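Local coordinates for CELL division protein FTSZ (Haloferax volcanii, PDB 4B45) that binds and probably hydrolyses GTP as a tubulin-like cytoskeletal protein that takes part in controlling archaeal cell shape, at residues A[57-61]-A[62-66]; A[84-87]-A[88-92]; A[184-187]-A[188-192]; A[68-71]-A[72-76]; A[293-296]-A[297-300]. One frame throughout, in Å; residues are numbered along the deposited sequence.

Contact 1: A[57-61]-A[62-66]; sequences DRVNG and HGVGG. With GSP (5'-guanosine-diphosphate-monothiophosphate), chain C.
Val-59 and His-62 close a type I' beta turn at the end of helix 56-59, with His-62 N donating to Val-59 O over 3.0 Å and a nearly straight N-H...O angle of 161°. The two central residues, Asn-60 and Gly-61, both have positive phi, a backbone shape that asparagine tolerates better than most residues and that glycine adopts without strain. The His-62 ring folds back over the turn: its CG sits between the backbone N and the carbonyl carbon (chi1 62°), which brings one ring face above Val-59 O. ND1 is 2.9 Å from that oxygen, yet the angle is wrong for a hydrogen bond, because the oxygen lies over the face. The side chain of Val-59 is directed toward the residues that follow the turn. Its CB lies 3.5 Å from Gly-63 O, and its CG1 meets CG1 of Val-64 at 4.1 Å, branched aliphatic groups well suited to a buried junction that Leu-70 and Thr-39 complete. With an alanine in place of Val-59 both methyls are gone, and Val-64 would probably be left without this neighbour and freer to shift beside the nucleotide. Beyond Val-64 the chain reaches the GTP analogue, where Gly-66 N donates to GSP O3G at 2.6 Å and Gly-65 N lies 3.0 Å from the same oxygen. The loop between helices 56-59 and 68-85 belongs to loop T3 of tubulin and FtsZ. Since a main-chain N-H, that of Gly-66, bonds to the terminal thiophosphate, its presence or loss could be felt directly in the loop backbone.

Contact 2: A[84-87]-A[88-92]; sequences SALD and GRVTA
Arg-89 sets its CG beside its own backbone N (chi1 -56°) and then runs extended to NE, a course that takes the aliphatic part of the side chain past the carbonyl oxygen of Ala-85. CG is 3.0 Å and CD 3.1 Å from Ala-85 O, so both methylene groups lie close against this helix-end carbonyl. In Val-90, CG1 is anti to the backbone N (chi1 180°), and the other methyl, CG2, is thereby turned back to Leu-86. It touches Leu-86 CD2 at 3.7 Å and Leu-86 CB at 3.8 Å. Between these two contacts, Leu-86 O is gripped by two N-H groups. Val-90 N comes at 2.8 Å, close to the carbonyl plane and with an N-H...O angle of 163°, whereas Arg-89 N, at 3.0 Å, approaches from above that plane. This turn ends helix 68-85 and leads the chain toward strand 96-102, a helix-to-strand connection of the Rossmann-like GTPase domain. Leu-86 and Val-90, both buried and apolar, press on strand 3-8 through Val-4, and Leu-86 also reaches Ile-6. Arginine suits its neighbouring place because its long chain crosses the turn and carries the charge to strand 31-38, where NH1 forms a salt bridge with Asp-33. Asp-87 and Gly-88 occupy the exposed outer side of the bend; the backbone angles of Gly-88 are ordinary ones that do not require glycine. Val-90 is also the centre of an inverse gamma turn, through which the chain leaves the helix end.

Contact 3: A[184-187]-A[188-192]; sequences EAIA and RRVGL
The guanidinium group of Arg-189 meets Ala-185 O at its edge, with the oxygen 23° out of the guanidinium plane. NH1 donates to it over 3.3 Å in a somewhat bent bond, and the methyl of Ala-185 lies 3.8 Å from the same nitrogen. Ala-185 O is used twice, for Arg-189 N also donates to it, at 3.2 Å. The two donors arrive from opposite faces of the carbonyl plane, NH1 well above it and the backbone N less steeply tilted. The chain of Arg-189 leaves with CG beside the backbone N (chi1 -81°) and stays extended from CG to NE, passing CG and CD by this oxygen before the nitrogen turns in. The guanidinium is thus tied to its own helix one turn back, a useful arrangement for a buried arginine whose side chain also packs on Phe-168, Leu-225 and Tyr-227. All of this lies on helix 175-196, the long central helix (H7 of tubulin and FtsZ) that runs between the GTPase and C-terminal domains. On another side of the helix apolar side chains meet. Ile-186 CG2 and Val-190 CG2 are 3.9 Å apart, one turn from each other, and these beta-branched residues fit against Leu-15 and Leu-19 of helix 9-26 and against Val-163 and Leu-161 of strand 159-164. Val-190 N reaches Ile-186 O at 2.8 Å, almost straight along the C=O axis. Ala-187 is small enough to sit close to Phe-22, and its O accepts from Gly-191 N at 2.7 Å.

Contact 4: A[68-71]-A[72-76]; sequences NELG and AAVME
Asn-68, Glu-69 and Leu-70 each accept a backbone hydrogen bond from the residue four positions on. Ala-72 N lies 3.0 Å from Asn-68 O, Ala-73 N is 3.2 Å from Glu-69 O, and Val-74 N is likewise 3.2 Å from Leu-70 O. These are the regular bonds of an alpha helix. Just before them, Asp-67 OD1 accepts the N-H of Leu-70, as an N-cap does, since no helical carbonyl precedes it. This is the opening of helix 68-85, the H3 helix of the tubulin and FtsZ GTPase domain, which follows directly on the loop that meets the terminal phosphate. Apolar contacts form the second group. Leu-70 sends its CG out anti to the backbone N (chi1 -173°), and its CD1 stops 4.2 Å from CG2 of Val-74, a loose touch along one side of the helix. Val-74 CG2 also lies 3.4 Å from Leu-70 O. Leucine and valine suit this side because Val-59, Val-64 and Arg-58 lean on Leu-70, while Thr-39 and Ile-54 meet Val-74. The third group sets beta carbons beside carbonyls of the preceding turn: Ala-73 CB is 3.6 Å from Glu-69 O, and Met-75 CB is 3.7 Å from Gly-71 O. Beyond CB, the flexible methionine bends away to pack on Val-114 of helix 107-120 and on Ile-54, whereas Glu-69 keeps its charge on the exposed side.

Contact 5: A[293-296]-A[297-300]; sequences TGSM and QVRG
Ser-295 OG accepts the backbone N-H of Gln-297 over 2.9 Å, with an N-H...O angle of 158°. Its hydroxyl, anti to the backbone N (chi1 168°), is carried to the carbonyl side, where the next-but-one N-H lies as the chain bends toward strand 298-304. Around this bond, Val-298 CG2 comes within 4.0 Å of Ser-295 OG and 4.1 Å of Thr-293 OG1, an aliphatic cover over the two hydroxyls. One shell out, Ser-295 is itself positioned by Thr-293, whose OG1 takes the N-H of Ser-295 at 3.1 Å in an ST turn and also bonds to Val-289 O in the last turn of the helix. Gly-294 between them has positive phi, as is common where a helix ends. Ser-295 OG reaches further, to Asp-264 O at the start of strand 263-272. An alanine at Ser-295 has no hydroxyl, and the N-H of Gln-297 and the carbonyl of Asp-264 would probably both be left without this shared partner. Joining helix 279-293 to a strand parallel to 263-272, the turn is the closing bend of a beta-alpha-beta crossover in the C-terminal domain.

Overall arrangement
Read from the N terminus, the contacts come in the order 1, 4, 2, 3 and 5, each a local turn or helical stretch, so that none nests within or crosses another. Contact 1 closes the turn after helix 56-59 and touches contact 4, about 10 Å away between centres, where helix 68-85 begins near the nucleotide. Contact 2 closes the far end of the same helix, its centre about 23 Å from that of contact 4. Contact 3 lies on central helix 175-196, between the GTPase and C-terminal domains. Contact 5 closes the turn into outermost strand 298-304, on the opposite side of the chain's centre from contacts 1 and 4.

Contact 1: A[57-61]-A[62-66]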
loop_
_atom_site.group_PDB
_atom_site.type_symbol
_atom_site.label_atom_id
_atom_site.label_comp_id
_atom_site.label_asym_id
_atom_site.label_seq_id
_atom_site.Cartn_x
_atom_site.Cartn_y
_atom_site.Cartn_z
ATOM N N ASP A 57 -26.514 10.596 10.970
ATOM C CA ASP A 57 -27.281 10.882 12.178
ATOM C C ASP A 57 -26.427 11.579 13.227
ATOM O O ASP A 57 -26.957 12.115 14.185
ATOM C CB ASP A 57 -27.853 9.589 12.763
ATOM C CG ASP A 57 -26.776 8.602 13.149
ATOM O OD1 ASP A 57 -25.861 8.363 12.330
ATOM O OD2 ASP A 57 -26.834 8.077 14.284
ATOM N N ARG A 58 -25.104 11.547 13.050
ATOM C CA ARG A 58 -24.163 12.200 13.972
ATOM C C ARG A 58 -23.572 13.493 13.399
ATOM O O ARG A 58 -23.541 14.513 14.075
ATOM C CB ARG A 58 -22.994 11.264 14.314
ATOM C CG ARG A 58 -23.377 9.913 14.877
ATOM C CD ARG A 58 -23.877 10.016 16.296
ATOM N NE ARG A 58 -22.886 10.595 17.201
ATOM C CZ ARG A 58 -21.975 9.896 17.869
ATOM N NH1 ARG A 58 -21.901 8.577 17.729
ATOM N NH2 ARG A 58 -21.133 10.521 18.678
ATOM N N VAL A 59 -23.092 13.437 12.157
ATOM C CA VAL A 59 -22.330 14.545 11.569
ATOM C C VAL A 59 -22.863 15.046 10.228
ATOM O O VAL A 59 -22.168 15.778 9.519
ATOM C CB VAL A 59 -20.834 14.177 11.401
ATOM C CG1 VAL A 59 -20.249 13.752 12.747
ATOM C CG2 VAL A 59 -20.658 13.064 10.360
ATOM N N ASN A 60 -24.083 14.641 9.878
ATOM C CA ASN A 60 -24.808 15.240 8.752
ATOM C C ASN A 60 -24.015 15.328 7.428
ATOM O O ASN A 60 -24.043 16.350 6.741
ATOM C CB ASN A 60 -25.316 16.625 9.177
ATOM C CG ASN A 60 -26.321 17.217 8.208
ATOM O OD1 ASN A 60 -26.906 16.514 7.379
ATOM N ND2 ASN A 60 -26.526 18.528 8.309
ATOM N N GLY A 61 -23.293 14.267 7.076
ATOM C CA GLY A 61 -22.573 14.247 5.811
ATOM C C GLY A 61 -21.388 15.197 5.677
ATOM O O GLY A 61 -20.871 15.388 4.566
ATOM N N HIS A 62 -20.936 15.792 6.782
ATOM C CA HIS A 62 -19.849 16.771 6.686
ATOM C C HIS A 62 -18.546 16.384 7.402
ATOM O O HIS A 62 -17.789 17.258 7.820
ATOM C CB HIS A 62 -20.311 18.208 7.050
ATOM C CG HIS A 62 -20.809 18.383 8.458
ATOM N ND1 HIS A 62 -20.157 17.869 9.562
ATOM C CD2 HIS A 62 -21.889 19.048 8.940
ATOM C CE1 HIS A 62 -20.818 18.201 10.659
ATOM N NE2 HIS A 62 -21.878 18.910 10.308
ATOM N N GLY A 63 -18.291 15.081 7.531
ATOM C CA GLY A 63 -17.028 14.592 8.066
ATOM C C GLY A 63 -16.933 14.742 9.570
ATOM O O GLY A 63 -17.811 15.347 10.188
ATOM N N VAL A 64 -15.869 14.204 10.166
ATOM C CA VAL A 64 -15.708 14.273 11.622
ATOM C C VAL A 64 -14.590 15.212 12.059
ATOM O O VAL A 64 -14.263 15.277 13.248
ATOM C CB VAL A 64 -15.491 12.880 12.268
ATOM C CG1 VAL A 64 -16.632 11.922 11.892
ATOM C CG2 VAL A 64 -14.130 12.290 11.871
ATOM N N GLY A 65 -14.014 15.939 11.102
ATOM C CA GLY A 65 -13.093 17.030 11.400
ATOM C C GLY A 65 -11.899 16.644 12.254
ATOM O O GLY A 65 -11.508 17.376 13.166
ATOM N N GLY A 66 -11.336 15.474 11.975
ATOM C CA GLY A 66 -10.080 15.065 12.581
ATOM C C GLY A 66 -10.293 14.456 13.944
ATOM O O GLY A 66 -9.336 14.193 14.658
HETATM P PG GSP C . -11.072 14.366 8.393
HETATM O O3B GSP C . -11.303 12.825 8.011
HETATM S S1G GSP C . -9.129 14.901 8.858
HETATM O O2G GSP C . -11.581 15.281 7.241
HETATM O O3G GSP C . -11.843 14.540 9.640
HETATM P PB GSP C . -10.529 11.973 6.904
HETATM O O1B GSP C . -11.295 11.813 5.614
HETATM O O2B GSP C . -10.300 10.582 7.482
HETATM P PA GSP C . -8.228 12.290 5.329
HETATM O O1A GSP C . -8.179 13.397 4.311
HETATM O O2A GSP C . -8.588 11.015 4.612
HETATM O O3A GSP C . -9.150 12.637 6.549
HETATM O "O5'" GSP C . -6.823 12.019 5.933
HETATM C "C5'" GSP C . -5.883 13.017 6.146
HETATM C "C4'" GSP C . -4.508 12.543 5.930
HETATM O "O4'" GSP C . -4.399 11.917 4.686
HETATM C "C3'" GSP C . -3.530 13.647 5.915
HETATM O "O3'" GSP C . -2.341 13.113 6.355
HETATM C "C2'" GSP C . -3.409 14.014 4.508
HETATM O "O2'" GSP C . -2.137 14.512 4.264
HETATM C "C1'" GSP C . -3.557 12.736 3.836
HETATM N N9 GSP C . -4.186 12.770 2.531
HETATM C C8 GSP C . -5.305 13.421 2.198
HETATM N N7 GSP C . -5.598 13.164 0.908
HETATM C C5 GSP C . -4.646 12.317 0.413
HETATM C C6 GSP C . -4.456 11.709 -0.857
HETATM O O6 GSP C . -5.320 11.939 -1.912
HETATM N N1 GSP C . -3.381 10.903 -1.029
HETATM C C2 GSP C . -2.523 10.672 -0.010
HETATM N N2 GSP C . -1.383 9.782 -0.264
HETATM N N3 GSP C . -2.667 11.217 1.208
HETATM C C4 GSP C . -3.740 12.062 1.439
#

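Contact 2: A[84-87]-A[88-92]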
loop_
_atom_site.group_PDB
_atom_site.type_symbol
_atom_site.label_atom_id
_atom_site.label_comp_id
_atom_site.label_asym_id
_atom_site.label_seq_id
_atom_site.Cartn_x
_atom_site.Cartn_y
_atom_site.Cartn_z
ATOM N N SER A 84 -22.217 -4.888 4.433
ATOM C CA SER A 84 -23.237 -5.310 3.471
ATOM C C SER A 84 -22.960 -4.806 2.066
ATOM O O SER A 84 -23.445 -5.376 1.089
ATOM C CB SER A 84 -24.623 -4.868 3.923
ATOM O OG SER A 84 -24.979 -5.564 5.102
ATOM N N ALA A 85 -22.185 -3.734 1.964
ATOM C CA ALA A 85 -21.691 -3.308 0.666
ATOM C C ALA A 85 -20.728 -4.379 0.146
ATOM O O ALA A 85 -20.626 -4.605 -1.056
ATOM C CB ALA A 85 -20.996 -1.951 0.768
ATOM N N LEU A 86 -20.052 -5.059 1.068
ATOM C CA LEU A 86 -19.064 -6.078 0.720
ATOM C C LEU A 86 -19.644 -7.449 0.410
ATOM O O LEU A 86 -18.939 -8.305 -0.118
ATOM C CB LEU A 86 -18.073 -6.246 1.858
ATOM C CG LEU A 86 -17.143 -5.079 2.122
ATOM C CD1 LEU A 86 -16.345 -5.417 3.354
ATOM C CD2 LEU A 86 -16.253 -4.872 0.915
ATOM N N ASP A 87 -20.906 -7.664 0.770
ATOM C CA ASP A 87 -21.560 -8.952 0.559
ATOM C C ASP A 87 -21.340 -9.471 -0.857
ATOM O O ASP A 87 -20.695 -10.500 -1.056
ATOM C CB ASP A 87 -23.061 -8.853 0.851
ATOM C CG ASP A 87 -23.375 -8.900 2.337
ATOM O OD1 ASP A 87 -22.435 -8.773 3.149
ATOM O OD2 ASP A 87 -24.566 -9.058 2.690
ATOM N N GLY A 88 -21.857 -8.744 -1.839
ATOM C CA GLY A 88 -21.732 -9.154 -3.224
ATOM C C GLY A 88 -20.429 -8.710 -3.858
ATOM O O GLY A 88 -20.271 -8.786 -5.078
ATOM N N ARG A 89 -19.491 -8.251 -3.035
ATOM C CA ARG A 89 -18.234 -7.709 -3.551
ATOM C C ARG A 89 -16.991 -8.502 -3.143
ATOM O O ARG A 89 -16.123 -8.756 -3.976
ATOM C CB ARG A 89 -18.098 -6.230 -3.189
ATOM C CG ARG A 89 -19.280 -5.408 -3.669
ATOM C CD ARG A 89 -18.992 -3.925 -3.643
ATOM N NE ARG A 89 -20.197 -3.142 -3.879
ATOM C CZ ARG A 89 -20.699 -2.897 -5.083
ATOM N NH1 ARG A 89 -20.099 -3.377 -6.161
ATOM N NH2 ARG A 89 -21.803 -2.175 -5.210
ATOM N N VAL A 90 -16.897 -8.883 -1.869
ATOM C CA VAL A 90 -15.870 -9.832 -1.444
ATOM C C VAL A 90 -16.311 -11.207 -1.907
ATOM O O VAL A 90 -16.885 -11.983 -1.142
ATOM C CB VAL A 90 -15.671 -9.850 0.086
ATOM C CG1 VAL A 90 -14.597 -10.863 0.474
ATOM C CG2 VAL A 90 -15.293 -8.476 0.576
ATOM N N THR A 91 -16.072 -11.497 -3.178
ATOM C CA THR A 91 -16.534 -12.754 -3.727
ATOM C C THR A 91 -15.620 -13.875 -3.262
ATOM O O THR A 91 -14.717 -13.655 -2.451
ATOM C CB THR A 91 -16.608 -12.721 -5.261
ATOM O OG1 THR A 91 -15.279 -12.708 -5.810
ATOM C CG2 THR A 91 -17.399 -11.494 -5.728
ATOM N N ALA A 92 -15.864 -15.073 -3.783
ATOM C CA ALA A 92 -15.119 -16.261 -3.404
ATOM C C ALA A 92 -13.706 -16.197 -3.944
ATOM O O ALA A 92 -12.779 -16.784 -3.384
ATOM C CB ALA A 92 -15.823 -17.498 -3.938
#

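Contact 3: A[184-187]-A[188-192]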
loop_
_atom_site.group_PDB
_atom_site.type_symbol
_atom_site.label_atom_id
_atom_site.label_comp_id
_atom_site.label_asym_id
_atom_site.label_seq_id
_atom_site.Cartn_x
_atom_site.Cartn_y
_atom_site.Cartn_z
ATOM N N GLU A 184 -0.676 7.866 -7.405
ATOM C CA GLU A 184 -0.363 7.195 -8.653
ATOM C C GLU A 184 0.884 6.315 -8.537
ATOM O O GLU A 184 0.951 5.234 -9.134
ATOM C CB GLU A 184 -0.200 8.216 -9.773
ATOM C CG GLU A 184 -1.511 8.724 -10.334
ATOM C CD GLU A 184 -2.066 7.818 -11.416
ATOM O OE1 GLU A 184 -2.245 6.605 -11.152
ATOM O OE2 GLU A 184 -2.325 8.320 -12.535
ATOM N N ALA A 185 1.870 6.778 -7.773
ATOM C CA ALA A 185 3.090 6.001 -7.598
ATOM C C ALA A 185 2.751 4.783 -6.764
ATOM O O ALA A 185 3.244 3.682 -7.013
ATOM C CB ALA A 185 4.169 6.823 -6.923
ATOM N N ILE A 186 1.894 4.973 -5.772
ATOM C CA ILE A 186 1.546 3.857 -4.907
ATOM C C ILE A 186 0.742 2.852 -5.697
ATOM O O ILE A 186 0.979 1.642 -5.608
ATOM C CB ILE A 186 0.804 4.307 -3.649
ATOM C CG1 ILE A 186 1.794 4.991 -2.714
ATOM C CG2 ILE A 186 0.211 3.109 -2.925
ATOM C CD1 ILE A 186 2.983 4.104 -2.372
ATOM N N ALA A 187 -0.175 3.360 -6.510
ATOM C CA ALA A 187 -1.000 2.498 -7.339
ATOM C C ALA A 187 -0.172 1.594 -8.255
ATOM O O ALA A 187 -0.450 0.401 -8.358
ATOM C CB ALA A 187 -1.965 3.310 -8.135
ATOM N N ARG A 188 0.831 2.163 -8.922
ATOM C CA ARG A 188 1.698 1.390 -9.814
ATOM C C ARG A 188 2.453 0.296 -9.065
ATOM O O ARG A 188 2.467 -0.855 -9.490
ATOM C CB ARG A 188 2.699 2.297 -10.530
ATOM C CG ARG A 188 3.843 1.535 -11.176
ATOM C CD ARG A 188 5.124 2.368 -11.195
ATOM N NE ARG A 188 5.259 3.153 -12.418
ATOM C CZ ARG A 188 6.115 4.159 -12.574
ATOM N NH1 ARG A 188 6.917 4.523 -11.581
ATOM N NH2 ARG A 188 6.162 4.813 -13.726
ATOM N N ARG A 189 3.075 0.669 -7.948
ATOM C CA ARG A 189 3.758 -0.274 -7.062
ATOM C C ARG A 189 2.882 -1.416 -6.563
ATOM O O ARG A 189 3.254 -2.585 -6.664
ATOM C CB ARG A 189 4.312 0.454 -5.838
ATOM C CG ARG A 189 5.618 1.141 -6.079
ATOM C CD ARG A 189 5.795 2.265 -5.098
ATOM N NE ARG A 189 7.068 2.971 -5.250
ATOM C CZ ARG A 189 7.378 3.740 -6.292
ATOM N NH1 ARG A 189 6.523 3.892 -7.304
ATOM N NH2 ARG A 189 8.555 4.349 -6.329
ATOM N N VAL A 190 1.747 -1.069 -5.967
ATOM C CA VAL A 190 0.850 -2.068 -5.395
ATOM C C VAL A 190 0.191 -2.885 -6.495
ATOM O O VAL A 190 0.139 -4.115 -6.417
ATOM C CB VAL A 190 -0.202 -1.418 -4.481
ATOM C CG1 VAL A 190 -1.218 -2.455 -3.990
ATOM C CG2 VAL A 190 0.487 -0.737 -3.300
ATOM N N GLY A 191 -0.280 -2.199 -7.534
ATOM C CA GLY A 191 -0.898 -2.855 -8.674
ATOM C C GLY A 191 -0.015 -3.927 -9.300
ATOM O O GLY A 191 -0.496 -5.016 -9.624
ATOM N N LEU A 192 1.277 -3.623 -9.469
ATOM C CA LEU A 192 2.210 -4.566 -10.065
ATOM C C LEU A 192 2.396 -5.745 -9.128
ATOM O O LEU A 192 2.503 -6.883 -9.568
ATOM C CB LEU A 192 3.572 -3.903 -10.339
ATOM C CG LEU A 192 3.621 -2.951 -11.530
ATOM C CD1 LEU A 192 4.990 -2.274 -11.630
ATOM C CD2 LEU A 192 3.255 -3.650 -12.832
#

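Contact 4: A[68-71]-A[72-76]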
loop_
_atom_site.group_PDB
_atom_site.type_symbol
_atom_site.label_atom_id
_atom_site.label_comp_id
_atom_site.label_asym_id
_atom_site.label_seq_id
_atom_site.Cartn_x
_atom_site.Cartn_y
_atom_site.Cartn_z
ATOM N N ASN A 68 -10.751 11.497 15.821
ATOM C CA ASN A 68 -10.495 10.067 15.736
ATOM C C ASN A 68 -11.548 9.215 16.465
ATOM O O ASN A 68 -11.979 8.183 15.963
ATOM C CB ASN A 68 -9.099 9.789 16.319
ATOM C CG ASN A 68 -8.622 8.370 16.076
ATOM O OD1 ASN A 68 -9.323 7.398 16.360
ATOM N ND2 ASN A 68 -7.408 8.243 15.557
ATOM N N GLU A 69 -11.948 9.641 17.654
ATOM C CA GLU A 69 -12.875 8.860 18.460
ATOM C C GLU A 69 -14.300 8.889 17.896
ATOM O O GLU A 69 -15.054 7.928 18.029
ATOM C CB GLU A 69 -12.832 9.330 19.913
ATOM C CG GLU A 69 -11.440 9.203 20.525
ATOM C CD GLU A 69 -11.352 9.751 21.938
ATOM O OE1 GLU A 69 -12.366 10.287 22.442
ATOM O OE2 GLU A 69 -10.263 9.650 22.547
ATOM N N LEU A 70 -14.657 9.991 17.255
ATOM C CA LEU A 70 -15.922 10.074 16.538
ATOM C C LEU A 70 -15.865 9.217 15.273
ATOM O O LEU A 70 -16.859 8.594 14.895
ATOM C CB LEU A 70 -16.246 11.529 16.188
ATOM C CG LEU A 70 -17.617 11.816 15.577
ATOM C CD1 LEU A 70 -18.731 11.166 16.400
ATOM C CD2 LEU A 70 -17.827 13.321 15.481
ATOM N N GLY A 71 -14.695 9.181 14.634
ATOM C CA GLY A 71 -14.486 8.350 13.455
ATOM C C GLY A 71 -14.655 6.869 13.745
ATOM O O GLY A 71 -15.166 6.104 12.920
ATOM N N ALA A 72 -14.210 6.456 14.925
ATOM C CA ALA A 72 -14.331 5.069 15.350
ATOM C C ALA A 72 -15.787 4.709 15.709
ATOM O O ALA A 72 -16.283 3.659 15.309
ATOM C CB ALA A 72 -13.407 4.806 16.541
ATOM N N ALA A 73 -16.457 5.583 16.459
ATOM C CA ALA A 73 -17.830 5.333 16.936
ATOM C C ALA A 73 -18.809 5.174 15.780
ATOM O O ALA A 73 -19.696 4.318 15.807
ATOM C CB ALA A 73 -18.289 6.463 17.848
ATOM N N VAL A 74 -18.640 5.998 14.754
ATOM C CA VAL A 74 -19.530 5.952 13.602
ATOM C C VAL A 74 -19.344 4.648 12.822
ATOM O O VAL A 74 -20.311 4.044 12.351
ATOM C CB VAL A 74 -19.312 7.178 12.702
ATOM C CG1 VAL A 74 -19.961 6.976 11.358
ATOM C CG2 VAL A 74 -19.858 8.413 13.387
ATOM N N MET A 75 -18.101 4.197 12.700
ATOM C CA MET A 75 -17.841 2.922 12.044
ATOM C C MET A 75 -18.379 1.754 12.882
ATOM O O MET A 75 -18.800 0.736 12.337
ATOM C CB MET A 75 -16.338 2.753 11.767
ATOM C CG MET A 75 -15.974 1.476 11.018
ATOM S SD MET A 75 -16.545 1.527 9.311
ATOM C CE MET A 75 -15.359 2.686 8.604
ATOM N N GLU A 76 -18.357 1.889 14.203
ATOM C CA GLU A 76 -18.937 0.857 15.063
ATOM C C GLU A 76 -20.440 0.725 14.813
ATOM O O GLU A 76 -20.955 -0.383 14.601
ATOM C CB GLU A 76 -18.717 1.184 16.548
ATOM C CG GLU A 76 -17.271 1.228 17.012
ATOM C CD GLU A 76 -16.679 -0.150 17.263
ATOM O OE1 GLU A 76 -17.253 -1.152 16.785
ATOM O OE2 GLU A 76 -15.636 -0.230 17.951
#

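Contact 5: A[293-296]-A[297-300]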
loop_
_atom_site.group_PDB
_atom_site.type_symbol
_atom_site.label_atom_id
_atom_site.label_comp_id
_atom_site.label_asym_id
_atom_site.label_seq_id
_atom_site.Cartn_x
_atom_site.Cartn_y
_atom_site.Cartn_z
ATOM N N THR A 293 18.980 -7.356 4.477
ATOM C CA THR A 293 17.876 -7.385 5.442
ATOM C C THR A 293 18.175 -8.232 6.687
ATOM O O THR A 293 17.607 -8.016 7.751
ATOM C CB THR A 293 16.583 -7.919 4.798
ATOM O OG1 THR A 293 16.782 -9.275 4.363
ATOM C CG2 THR A 293 16.176 -7.062 3.606
ATOM N N GLY A 294 19.050 -9.214 6.547
ATOM C CA GLY A 294 19.270 -10.178 7.612
ATOM C C GLY A 294 18.146 -11.202 7.703
ATOM O O GLY A 294 18.153 -12.062 8.586
ATOM N N SER A 295 17.186 -11.119 6.780
ATOM C CA SER A 295 16.025 -12.006 6.793
ATOM C C SER A 295 16.370 -13.445 6.402
ATOM O O SER A 295 17.140 -13.672 5.468
ATOM C CB SER A 295 14.936 -11.469 5.861
ATOM O OG SER A 295 13.929 -12.448 5.661
ATOM N N MET A 296 15.792 -14.409 7.118
ATOM C CA MET A 296 15.924 -15.824 6.767
ATOM C C MET A 296 14.796 -16.279 5.835
ATOM O O MET A 296 14.699 -17.463 5.501
ATOM C CB MET A 296 15.919 -16.696 8.025
ATOM C CG MET A 296 16.978 -16.329 9.050
ATOM S SD MET A 296 18.617 -16.491 8.335
ATOM C CE MET A 296 18.602 -18.237 8.038
ATOM N N GLN A 297 13.946 -15.340 5.426
ATOM C CA GLN A 297 12.796 -15.667 4.589
ATOM C C GLN A 297 12.702 -14.744 3.391
ATOM O O GLN A 297 11.709 -14.031 3.232
ATOM C CB GLN A 297 11.496 -15.544 5.379
ATOM C CG GLN A 297 11.455 -16.280 6.696
ATOM C CD GLN A 297 10.098 -16.144 7.357
ATOM O OE1 GLN A 297 9.935 -15.402 8.331
ATOM N NE2 GLN A 297 9.105 -16.841 6.807
ATOM N N VAL A 298 13.742 -14.743 2.565
ATOM C CA VAL A 298 13.728 -13.986 1.329
ATOM C C VAL A 298 13.250 -14.891 0.212
ATOM O O VAL A 298 13.882 -15.911 -0.095
ATOM C CB VAL A 298 15.127 -13.430 0.974
ATOM C CG1 VAL A 298 15.115 -12.828 -0.423
ATOM C CG2 VAL A 298 15.565 -12.400 1.997
ATOM N N ARG A 299 12.119 -14.521 -0.373
ATOM C CA ARG A 299 11.537 -15.237 -1.503
ATOM C C ARG A 299 11.771 -14.435 -2.773
ATOM O O ARG A 299 12.037 -13.223 -2.725
ATOM C CB ARG A 299 10.024 -15.419 -1.287
ATOM C CG ARG A 299 9.676 -16.359 -0.136
ATOM C CD ARG A 299 8.173 -16.381 0.165
ATOM N NE ARG A 299 7.824 -17.571 0.931
ATOM C CZ ARG A 299 7.920 -17.667 2.255
ATOM N NH1 ARG A 299 8.337 -16.632 2.972
ATOM N NH2 ARG A 299 7.598 -18.802 2.856
ATOM N N GLY A 300 11.638 -15.085 -3.919
ATOM C CA GLY A 300 11.850 -14.377 -5.166
ATOM C C GLY A 300 11.102 -14.980 -6.329
ATOM O O GLY A 300 10.804 -16.168 -6.335
#